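PDB 1VJ0: alcohol dehydrogenase, zinc-containing from Thermotoga maritima, which probably works as a zinc-dependent oxidoreductase of the medium-chain alcohol dehydrogenase family, carrying two zinc ions per chain. Local coordinates for residues A[21-26]-A[71-76]. Numbering follows the deposited sequence.
Sequences MVLEKF and LPIILG
Ile73 O takes two donors: the backbone N of Leu23, 2.9 Å away and nearly in line with the carbonyl, and, more weakly, a water. The return bond, Ile73 N to Leu23 O at 3.0 Å, completes a single antiparallel bridge of the hydrogen-bonded kind. That water also donates to Met21 O (2.7 Å) and accepts from Leu75 N, carrying the pairing on where the backbones no longer bond directly. Leu23 runs alongside Ile73 CG2 because its CG is turned opposite the main-chain N (chi1 -177°), and CG comes to 3.7 Å from Leu71 CD2. Leu71, joined to Pro72 by a cis peptide, spreads its two methyls: CD2 on Leu23, CD1 over one face of the Phe26 ring, 3.6 Å from the centroid, a CH-pi contact. With an alanine in place of Phe26, Leu71 CD1 would probably lose its aromatic cover and the isobutyl group could turn more easily. Val22 sends CG1 to Pro72 CB and CG2 to Ile74 CG1, each at 3.9 Å. The bridge joins the chain leaving strand 16-22 to the loop before zinc ligands His77 and Glu78; reciprocal bonds and water let its main-chain polar groups sit satisfied among aliphatic side chains.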
loop_
_atom_site.group_PDB
_atom_site.type_symbol
_atom_site.label_atom_id
_atom_site.label_comp_id
_atom_site.label_asym_id
_atom_site.label_seq_id
_atom_site.Cartn_x
_atom_site.Cartn_y
_atom_site.Cartn_z
ATOM N N MET A 21 0.776 2.280 -45.189
ATOM C CA MET A 21 -0.528 1.764 -45.526
ATOM C C MET A 21 -1.547 2.577 -44.749
ATOM O O MET A 21 -1.593 2.515 -43.534
ATOM C CB MET A 21 -0.622 0.284 -45.172
ATOM C CG MET A 21 0.328 -0.561 -45.997
ATOM S SD MET A 21 0.041 -0.548 -47.783
ATOM C CE MET A 21 -1.450 -1.521 -47.863
ATOM N N VAL A 22 -2.319 3.352 -45.505
ATOM C CA VAL A 22 -3.209 4.371 -44.987
ATOM C C VAL A 22 -4.664 3.867 -45.008
ATOM O O VAL A 22 -5.116 3.348 -46.000
ATOM C CB VAL A 22 -3.042 5.642 -45.821
ATOM C CG1 VAL A 22 -3.976 6.776 -45.352
ATOM C CG2 VAL A 22 -1.547 6.062 -45.784
ATOM N N LEU A 23 -5.360 4.071 -43.899
ATOM C CA LEU A 23 -6.805 3.950 -43.826
ATOM C C LEU A 23 -7.408 5.286 -44.236
ATOM O O LEU A 23 -7.216 6.294 -43.536
ATOM C CB LEU A 23 -7.221 3.664 -42.385
ATOM C CG LEU A 23 -8.725 3.437 -42.119
ATOM C CD1 LEU A 23 -9.224 2.158 -42.831
ATOM C CD2 LEU A 23 -8.917 3.308 -40.680
ATOM N N GLU A 24 -8.134 5.281 -45.354
ATOM C CA GLU A 24 -8.782 6.478 -45.899
ATOM C C GLU A 24 -10.261 6.548 -45.585
ATOM O O GLU A 24 -10.808 7.645 -45.403
ATOM C CB GLU A 24 -8.729 6.446 -47.417
ATOM C CG GLU A 24 -7.378 6.436 -48.067
ATOM C CD GLU A 24 -7.593 6.553 -49.569
ATOM O OE1 GLU A 24 -8.122 5.583 -50.193
ATOM O OE2 GLU A 24 -7.366 7.665 -50.088
ATOM N N LYS A 25 -10.897 5.371 -45.608
ATOM C CA LYS A 25 -12.349 5.187 -45.350
ATOM C C LYS A 25 -12.540 3.862 -44.600
ATOM O O LYS A 25 -11.886 2.848 -44.908
ATOM C CB LYS A 25 -13.132 5.076 -46.654
ATOM C CG LYS A 25 -12.891 6.138 -47.700
ATOM C CD LYS A 25 -14.005 6.106 -48.730
ATOM C CE LYS A 25 -13.524 6.577 -50.138
ATOM N NZ LYS A 25 -14.508 6.275 -51.239
ATOM N N PHE A 26 -13.454 3.838 -43.650
ATOM C CA PHE A 26 -13.667 2.603 -42.879
ATOM C C PHE A 26 -14.180 1.501 -43.798
ATOM O O PHE A 26 -14.850 1.766 -44.806
ATOM C CB PHE A 26 -14.613 2.835 -41.701
ATOM C CG PHE A 26 -14.108 3.843 -40.716
ATOM C CD1 PHE A 26 -12.904 3.664 -40.075
ATOM C CD2 PHE A 26 -14.855 4.979 -40.409
ATOM C CE1 PHE A 26 -12.444 4.591 -39.175
ATOM C CE2 PHE A 26 -14.397 5.908 -39.486
ATOM C CZ PHE A 26 -13.196 5.707 -38.862
ATOM N N LEU A 71 -9.836 10.115 -39.819
ATOM C CA LEU A 71 -9.427 9.708 -41.165
ATOM C C LEU A 71 -8.884 10.912 -41.945
ATOM O O LEU A 71 -9.444 12.016 -41.831
ATOM C CB LEU A 71 -10.637 9.124 -41.887
ATOM C CG LEU A 71 -11.196 7.833 -41.300
ATOM C CD1 LEU A 71 -12.437 7.396 -42.012
ATOM C CD2 LEU A 71 -10.146 6.738 -41.403
ATOM N N PRO A 72 -7.818 10.721 -42.723
ATOM C CA PRO A 72 -7.123 9.422 -42.837
ATOM C C PRO A 72 -6.171 9.225 -41.703
ATOM O O PRO A 72 -5.863 10.191 -41.005
ATOM C CB PRO A 72 -6.338 9.576 -44.147
ATOM C CG PRO A 72 -6.034 11.029 -44.207
ATOM C CD PRO A 72 -7.329 11.652 -43.748
ATOM N N ILE A 73 -5.697 7.985 -41.539
ATOM C CA ILE A 73 -4.788 7.630 -40.455
ATOM C C ILE A 73 -3.899 6.483 -40.908
ATOM O O ILE A 73 -4.364 5.596 -41.636
ATOM C CB ILE A 73 -5.574 7.242 -39.153
ATOM C CG1 ILE A 73 -4.633 6.920 -38.005
ATOM C CG2 ILE A 73 -6.532 6.043 -39.381
ATOM C CD1 ILE A 73 -5.315 6.751 -36.684
ATOM N N ILE A 74 -2.652 6.516 -40.442
ATOM C CA ILE A 74 -1.777 5.356 -40.437
ATOM C C ILE A 74 -1.912 4.591 -39.093
ATOM O O ILE A 74 -1.487 5.046 -38.026
ATOM C CB ILE A 74 -0.318 5.748 -40.740
ATOM C CG1 ILE A 74 -0.186 6.422 -42.120
ATOM C CG2 ILE A 74 0.563 4.521 -40.650
ATOM C CD1 ILE A 74 1.068 7.283 -42.304
ATOM N N LEU A 75 -2.494 3.396 -39.170
ATOM C CA LEU A 75 -2.712 2.589 -37.995
ATOM C C LEU A 75 -1.388 2.031 -37.529
ATOM O O LEU A 75 -0.343 2.227 -38.200
ATOM C CB LEU A 75 -3.703 1.462 -38.274
ATOM C CG LEU A 75 -5.126 1.865 -38.630
ATOM C CD1 LEU A 75 -5.856 0.665 -39.187
ATOM C CD2 LEU A 75 -5.839 2.427 -37.444
ATOM N N GLY A 76 -1.451 1.328 -36.390
ATOM C CA GLY A 76 -0.303 0.615 -35.839
ATOM C C GLY A 76 0.204 1.362 -34.628
ATOM O O GLY A 76 0.827 2.400 -34.775
HETATM O O HOH W 1 -3.467 2.352 -41.612
#